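Side-chain contacts in CaaX farnesyltransferase beta subunit Ram1 (Aspergillus fumigatus, PDB 4L9P), which probably transfers, with its alpha subunit, a farnesyl group from farnesyl diphosphate to the cysteine of a C-terminal CaaX motif, binding the peptide and one zinc ion: residues 71-74 with 75-78; 102-106 with 107-111; 407-410 with 411-415. All blocks are in the same frame, centred on the assembly; numbering follows the deposited sequence.

Contact 1: 71-74 with 75-78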
loop_
_atom_site.group_PDB
_atom_site.type_symbol
_atom_site.label_atom_id
_atom_site.label_comp_id
_atom_site.label_asym_id
_atom_site.label_seq_id
_atom_site.Cartn_x
_atom_site.Cartn_y
_atom_site.Cartn_z
ATOM N N GLY B 71 -22.174 16.644 -20.550
ATOM C CA GLY B 71 -21.553 16.989 -19.276
ATOM C C GLY B 71 -20.185 16.319 -19.056
ATOM O O GLY B 71 -19.605 16.484 -17.970
ATOM N N ILE B 72 -19.693 15.602 -20.069
ATOM C CA ILE B 72 -18.412 14.856 -19.942
ATOM C C ILE B 72 -17.329 15.613 -20.684
ATOM O O ILE B 72 -17.347 15.690 -21.914
ATOM C CB ILE B 72 -18.537 13.440 -20.523
ATOM C CG1 ILE B 72 -19.693 12.704 -19.863
ATOM C CG2 ILE B 72 -17.190 12.647 -20.307
ATOM C CD1 ILE B 72 -19.988 11.407 -20.510
ATOM N N PRO B 73 -16.346 16.172 -19.957
ATOM C CA PRO B 73 -15.256 16.925 -20.588
ATOM C C PRO B 73 -14.379 16.069 -21.506
ATOM O O PRO B 73 -14.220 14.855 -21.259
ATOM C CB PRO B 73 -14.412 17.377 -19.379
ATOM C CG PRO B 73 -15.368 17.419 -18.269
ATOM C CD PRO B 73 -16.310 16.279 -18.487
ATOM N N ALA B 74 -13.793 16.693 -22.528
ATOM C CA ALA B 74 -12.905 15.998 -23.440
ATOM C C ALA B 74 -11.766 15.237 -22.737
ATOM O O ALA B 74 -11.306 14.212 -23.254
ATOM C CB ALA B 74 -12.316 16.992 -24.428
ATOM N N LEU B 75 -11.331 15.740 -21.590
ATOM C CA LEU B 75 -10.206 15.113 -20.869
ATOM C C LEU B 75 -10.523 13.638 -20.576
ATOM O O LEU B 75 -9.605 12.811 -20.470
ATOM C CB LEU B 75 -10.012 15.871 -19.527
ATOM C CG LEU B 75 -8.905 15.370 -18.601
ATOM C CD1 LEU B 75 -7.543 15.538 -19.311
ATOM C CD2 LEU B 75 -8.946 16.197 -17.268
ATOM N N PHE B 76 -11.803 13.310 -20.405
ATOM C CA PHE B 76 -12.195 11.935 -20.069
ATOM C C PHE B 76 -12.710 11.139 -21.258
ATOM O O PHE B 76 -13.234 10.034 -21.089
ATOM C CB PHE B 76 -13.254 11.987 -18.958
ATOM C CG PHE B 76 -12.766 12.703 -17.763
ATOM C CD1 PHE B 76 -11.832 12.045 -16.928
ATOM C CD2 PHE B 76 -13.176 13.992 -17.439
ATOM C CE1 PHE B 76 -11.317 12.690 -15.797
ATOM C CE2 PHE B 76 -12.683 14.630 -16.294
ATOM C CZ PHE B 76 -11.765 14.004 -15.477
ATOM N N ARG B 77 -12.547 11.684 -22.453
ATOM C CA ARG B 77 -13.088 11.053 -23.653
ATOM C C ARG B 77 -12.056 10.730 -24.707
ATOM O O ARG B 77 -12.425 10.228 -25.763
ATOM C CB ARG B 77 -14.155 11.968 -24.291
ATOM C CG ARG B 77 -15.230 12.356 -23.333
ATOM C CD ARG B 77 -16.453 13.111 -23.980
ATOM N NE ARG B 77 -16.012 13.734 -25.219
ATOM C CZ ARG B 77 -15.879 15.035 -25.453
ATOM N NH1 ARG B 77 -16.269 15.946 -24.578
ATOM N NH2 ARG B 77 -15.394 15.419 -26.624
ATOM N N GLU B 78 -10.779 11.023 -24.454
ATOM C CA GLU B 78 -9.721 10.858 -25.464
ATOM C C GLU B 78 -8.446 10.417 -24.725
ATOM O O GLU B 78 -8.243 10.734 -23.549
ATOM C CB GLU B 78 -9.410 12.184 -26.176
ATOM C CG GLU B 78 -10.626 12.995 -26.493
ATOM C CD GLU B 78 -10.254 14.291 -27.176
ATOM O OE1 GLU B 78 -9.041 14.609 -27.232
ATOM O OE2 GLU B 78 -11.159 14.973 -27.664
#

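Contact 2: 102-106 with 107-111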
loop_
_atom_site.group_PDB
_atom_site.type_symbol
_atom_site.label_atom_id
_atom_site.label_comp_id
_atom_site.label_asym_id
_atom_site.label_seq_id
_atom_site.Cartn_x
_atom_site.Cartn_y
_atom_site.Cartn_z
ATOM N N LEU B 102 -12.721 3.829 -22.080
ATOM C CA LEU B 102 -13.348 4.964 -22.820
ATOM C C LEU B 102 -14.850 4.835 -23.034
ATOM O O LEU B 102 -15.552 5.782 -22.766
ATOM C CB LEU B 102 -12.581 5.293 -24.125
ATOM C CG LEU B 102 -11.301 6.105 -23.876
ATOM C CD1 LEU B 102 -10.472 6.104 -25.127
ATOM C CD2 LEU B 102 -11.657 7.552 -23.451
ATOM N N PRO B 103 -15.349 3.661 -23.456
ATOM C CA PRO B 103 -16.829 3.626 -23.662
ATOM C C PRO B 103 -17.562 3.783 -22.352
ATOM O O PRO B 103 -18.699 4.287 -22.308
ATOM C CB PRO B 103 -17.100 2.238 -24.238
ATOM C CG PRO B 103 -15.790 1.535 -24.219
ATOM C CD PRO B 103 -14.666 2.485 -24.008
ATOM N N LEU B 104 -16.988 3.287 -21.257
ATOM C CA LEU B 104 -17.621 3.422 -19.941
ATOM C C LEU B 104 -17.544 4.874 -19.446
ATOM O O LEU B 104 -18.556 5.402 -18.912
ATOM C CB LEU B 104 -16.928 2.464 -18.972
ATOM C CG LEU B 104 -17.161 0.970 -19.289
ATOM C CD1 LEU B 104 -16.056 0.162 -18.602
ATOM C CD2 LEU B 104 -18.492 0.526 -18.769
ATOM N N LEU B 105 -16.389 5.533 -19.580
ATOM C CA LEU B 105 -16.306 6.946 -19.242
ATOM C C LEU B 105 -17.338 7.803 -19.990
ATOM O O LEU B 105 -17.919 8.729 -19.418
ATOM C CB LEU B 105 -14.900 7.486 -19.533
ATOM C CG LEU B 105 -13.831 6.889 -18.562
ATOM C CD1 LEU B 105 -12.490 7.072 -19.260
ATOM C CD2 LEU B 105 -13.891 7.622 -17.194
ATOM N N LYS B 106 -17.518 7.449 -21.258
ATOM C CA LYS B 106 -18.488 8.165 -22.077
ATOM C C LYS B 106 -19.917 7.799 -21.754
ATOM O O LYS B 106 -20.822 8.459 -22.290
ATOM C CB LYS B 106 -18.207 7.784 -23.536
ATOM C CG LYS B 106 -16.996 8.449 -24.071
ATOM C CD LYS B 106 -16.639 7.775 -25.410
ATOM C CE LYS B 106 -15.364 8.262 -26.000
ATOM N NZ LYS B 106 -15.226 7.611 -27.408
ATOM N N GLY B 107 -20.154 6.747 -20.987
ATOM C CA GLY B 107 -21.492 6.336 -20.575
ATOM C C GLY B 107 -22.290 5.609 -21.635
ATOM O O GLY B 107 -23.538 5.587 -21.548
ATOM N N ILE B 108 -21.608 5.044 -22.630
ATOM C CA ILE B 108 -22.257 4.423 -23.785
ATOM C C ILE B 108 -22.125 2.915 -23.820
ATOM O O ILE B 108 -22.499 2.263 -24.801
ATOM C CB ILE B 108 -21.730 5.066 -25.070
ATOM C CG1 ILE B 108 -20.228 4.750 -25.307
ATOM C CG2 ILE B 108 -22.112 6.571 -25.076
ATOM C CD1 ILE B 108 -19.678 5.247 -26.684
ATOM N N HIS B 109 -21.550 2.325 -22.780
ATOM C CA HIS B 109 -21.400 0.907 -22.803
ATOM C C HIS B 109 -22.712 0.230 -22.359
ATOM O O HIS B 109 -23.383 0.659 -21.384
ATOM C CB HIS B 109 -20.223 0.508 -21.881
ATOM C CG HIS B 109 -19.771 -0.899 -22.103
ATOM N ND1 HIS B 109 -20.402 -1.984 -21.531
ATOM C CD2 HIS B 109 -18.771 -1.399 -22.871
ATOM C CE1 HIS B 109 -19.816 -3.093 -21.938
ATOM N NE2 HIS B 109 -18.839 -2.772 -22.776
ATOM N N ASN B 110 -23.075 -0.855 -23.025
ATOM C CA ASN B 110 -24.382 -1.425 -22.754
ATOM C C ASN B 110 -24.470 -2.141 -21.401
ATOM O O ASN B 110 -25.570 -2.479 -20.951
ATOM C CB ASN B 110 -24.809 -2.327 -23.891
ATOM C CG ASN B 110 -24.305 -3.672 -23.729
ATOM O OD1 ASN B 110 -23.108 -3.876 -23.561
ATOM N ND2 ASN B 110 -25.213 -4.644 -23.741
ATOM N N SER B 111 -23.332 -2.307 -20.704
ATOM C CA SER B 111 -23.393 -2.906 -19.375
ATOM C C SER B 111 -23.828 -1.879 -18.312
ATOM O O SER B 111 -24.051 -2.252 -17.167
ATOM C CB SER B 111 -22.007 -3.428 -18.959
ATOM O OG SER B 111 -21.063 -2.359 -18.851
#

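Contact 3: 407-410 with 411-415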
loop_
_atom_site.group_PDB
_atom_site.type_symbol
_atom_site.label_atom_id
_atom_site.label_comp_id
_atom_site.label_asym_id
_atom_site.label_seq_id
_atom_site.Cartn_x
_atom_site.Cartn_y
_atom_site.Cartn_z
ATOM N N THR B 407 -13.969 10.162 -9.226
ATOM C CA THR B 407 -15.371 9.824 -9.155
ATOM C C THR B 407 -15.868 9.195 -10.474
ATOM O O THR B 407 -16.614 8.201 -10.466
ATOM C CB THR B 407 -16.190 11.075 -8.869
ATOM O OG1 THR B 407 -15.783 11.580 -7.595
ATOM C CG2 THR B 407 -17.667 10.705 -8.744
ATOM N N ARG B 408 -15.431 9.761 -11.600
ATOM C CA ARG B 408 -15.748 9.139 -12.889
ATOM C C ARG B 408 -15.203 7.726 -12.963
ATOM O O ARG B 408 -15.880 6.819 -13.438
ATOM C CB ARG B 408 -15.210 9.953 -14.066
ATOM C CG ARG B 408 -15.916 11.324 -14.180
ATOM C CD ARG B 408 -15.409 12.046 -15.472
ATOM N NE ARG B 408 -16.120 13.346 -15.601
ATOM C CZ ARG B 408 -17.364 13.481 -16.060
ATOM N NH1 ARG B 408 -18.021 12.430 -16.552
ATOM N NH2 ARG B 408 -17.921 14.703 -16.018
ATOM N N TYR B 409 -13.918 7.515 -12.564
ATOM C CA TYR B 409 -13.414 6.182 -12.681
ATOM C C TYR B 409 -14.201 5.201 -11.837
ATOM O O TYR B 409 -14.564 4.137 -12.296
ATOM C CB TYR B 409 -11.950 6.186 -12.215
ATOM C CG TYR B 409 -11.255 4.832 -12.486
ATOM C CD1 TYR B 409 -11.170 4.306 -13.803
ATOM C CD2 TYR B 409 -10.894 4.008 -11.389
ATOM C CE1 TYR B 409 -10.661 3.051 -14.025
ATOM C CE2 TYR B 409 -10.321 2.733 -11.605
ATOM C CZ TYR B 409 -10.286 2.246 -12.910
ATOM O OH TYR B 409 -9.812 0.980 -13.156
ATOM N N ILE B 410 -14.519 5.555 -10.598
ATOM C CA ILE B 410 -15.254 4.602 -9.761
ATOM C C ILE B 410 -16.664 4.353 -10.279
ATOM O O ILE B 410 -17.059 3.184 -10.473
ATOM C CB ILE B 410 -15.325 5.159 -8.318
ATOM C CG1 ILE B 410 -13.905 5.212 -7.671
ATOM C CG2 ILE B 410 -16.290 4.292 -7.449
ATOM C CD1 ILE B 410 -13.865 6.029 -6.401
ATOM N N LEU B 411 -17.416 5.425 -10.543
ATOM C CA LEU B 411 -18.830 5.219 -10.903
ATOM C C LEU B 411 -19.016 4.776 -12.345
ATOM O O LEU B 411 -19.947 3.953 -12.613
ATOM C CB LEU B 411 -19.655 6.487 -10.622
ATOM C CG LEU B 411 -19.760 6.817 -9.139
ATOM C CD1 LEU B 411 -20.554 8.184 -8.948
ATOM C CD2 LEU B 411 -20.455 5.680 -8.349
ATOM N N SER B 412 -18.221 5.316 -13.273
ATOM C CA SER B 412 -18.389 4.951 -14.698
ATOM C C SER B 412 -17.698 3.648 -15.042
ATOM O O SER B 412 -18.193 2.900 -15.917
ATOM C CB SER B 412 -17.878 6.036 -15.650
ATOM O OG SER B 412 -18.592 7.264 -15.477
ATOM N N CYS B 413 -16.554 3.327 -14.364
ATOM C CA CYS B 413 -15.718 2.223 -14.825
ATOM C C CYS B 413 -15.635 1.054 -13.870
ATOM O O CYS B 413 -15.301 -0.070 -14.315
ATOM C CB CYS B 413 -14.281 2.673 -15.107
ATOM S SG CYS B 413 -14.166 3.892 -16.435
ATOM N N CYS B 414 -15.894 1.254 -12.568
ATOM C CA CYS B 414 -15.601 0.166 -11.599
ATOM C C CYS B 414 -16.847 -0.505 -11.067
ATOM O O CYS B 414 -16.735 -1.378 -10.206
ATOM C CB CYS B 414 -14.792 0.698 -10.415
ATOM S SG CYS B 414 -13.107 1.189 -10.904
ATOM N N GLN B 415 -18.041 -0.146 -11.550
ATOM C CA GLN B 415 -19.227 -0.857 -11.092
ATOM C C GLN B 415 -19.585 -2.047 -11.972
ATOM O O GLN B 415 -19.670 -1.927 -13.202
ATOM C CB GLN B 415 -20.447 0.078 -11.079
ATOM C CG GLN B 415 -20.232 1.312 -10.176
ATOM C CD GLN B 415 -21.582 1.997 -9.927
ATOM O OE1 GLN B 415 -22.312 1.575 -9.017
ATOM N NE2 GLN B 415 -21.863 3.020 -10.694
HETATM O O HOH W 1 -17.446 9.635 -16.766
#

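Contact 1: 71-74 with 75-78
Arg-77 NH1 donates to the backbone oxygen Ile-72 O at 2.9 Å, with the oxygen in the guanidinium plane and the N-H in the plane of the carbonyl, 162° at the hydrogen. A nearly eclipsed chi3 (-23°) bends the arginine chain back, and Ala-74 CA lies over one guanidinium face, toward its rim. Its aliphatic part is used too: Arg-77 CG lies 3.6 Å from Ile-72 CG2, the branch anti to the backbone N. Within the short 3-10 turn itself, Phe-76 N bonds to Pro-73 O at 3.0 Å and Arg-77 N to Ala-74 O at 2.9 Å. Pro-73 and Phe-76 run side by side, and Pro-73 CD meets the ring at its edge, 4.0 Å from Phe-76 CD2. Both residues also rest on Glu-404 and Arg-408 of helix 403-413, while Phe-76 packs on Ile-341 of the alpha subunit. The arginine thus ties its charged end to the carbonyl of Ile-72, just before the turn, and adds a side-chain link to the two backbone bonds that close it.

Contact 2: 102-106 with 107-111
Gly-107, with positive phi (78°), turns the chain out of helix 89-105 while Ile-108 N bonds to Pro-103 O at 3.0 Å and Gly-107 N to Leu-104 O at 2.9 Å. Beyond the turn, Ile-108 folds back on Pro-103 and Lys-106. Its CG1 stands between the backbone N and the carbonyl carbon (chi1 67°), placing Ile-108 CG1 4.2 Å from Pro-103 CB. The isoleucine also runs alongside the extended Lys-106 chain, with Ile-108 CG1 4.1 Å from Lys-106 CB. Leu-104 and His-109 likewise lie side by side: Leu-104 CD2 touches His-109 CB at 3.6 Å and approaches the imidazole obliquely, whereas Pro-103 CB is at the ring edge. Two groups of Ser-111 meet the same ring nitrogen. The hydroxyl OG is 2.8 Å from His-109 ND1 in a hydrogen bond of undecided direction, and Ser-111 N donates to His-109 ND1 at 3.1 Å, tilted somewhat from the ring plane; together they probably limit rotation of the ring. Gln-112 bridges the turn, its NE2 bonding to Leu-104 O and its OE1 accepting from His-109 N. On the inner side, Leu-104 packs on Cys-413 of helix 403-413. Two bonds back into the last turn and a glycine of positive phi define a Schellman motif, here ending helix 89-105 with apolar contacts between the final turn and the outgoing loop.

Contact 3: 407-410 with 411-415
The Tyr-409 ring meets two cysteine sulfurs. Cys-414 SG is the nearer, 3.8 Å from the ring centroid and 33° off the normal, with its shortest approach to Tyr-409 CE2; Cys-413 SG lies further out, 5.1 Å from the centroid, while Cys-413 CB touches Tyr-409 CD1 at 3.7 Å. The ring reaches both with Tyr-409 CG anti to the backbone N (chi1 -172°). On another side of the helix Thr-407 CG2 packs alongside Leu-411 CD1 at 3.8 Å, both residues against Leu-441. Helices 403-413 and 431-444 pack together here within the alpha-alpha toroid, and the side chain of Tyr-409 is about 8 Å from the bound zinc ion. The last turn widens to a pi-type turn at 411-413, where Cys-413 N still bonds to Tyr-409 O. Tyr-409 OH is hydrogen-bonded to Asp-423 O. At the polar edge Arg-408, salt-bridged through NE to Glu-404, donates through NH1 to Tyr-119 O and to a water at 2.9 Å in the guanidinium plane; that water also hydrogen-bonds Ser-412 OG. Beyond the helix, Gln-415 NE2 donates to Leu-411 O at 2.9 Å, nearly straight (174°) and on a lone pair, while Gln-415 OE1 bonds to His-129 NE2 and Gln-125 N.

How the contacts relate
Contact 3 is buried, whereas contacts 1 and 2 are only partly so and lie farther from the chain centre. Contacts 2 and 3 are the C-terminal ends of two helices that pack on each other, 89-105 and 403-413, with Leu-105 CG 3.7 Å from Cys-413 SG. Arg-408 of contact 3 reaches across to contact 1, with a weak hydrogen bond from its NH2 to Gly-71 O, and the backbone of 75-78 meets Leu-102 and Leu-105 of contact 2. The chemistry shifts accordingly, from an arginine-to-carbonyl bond in the outer loop, through a glycine helix end, to sulfur-aromatic packing inside. Only contact 1 touches the alpha subunit.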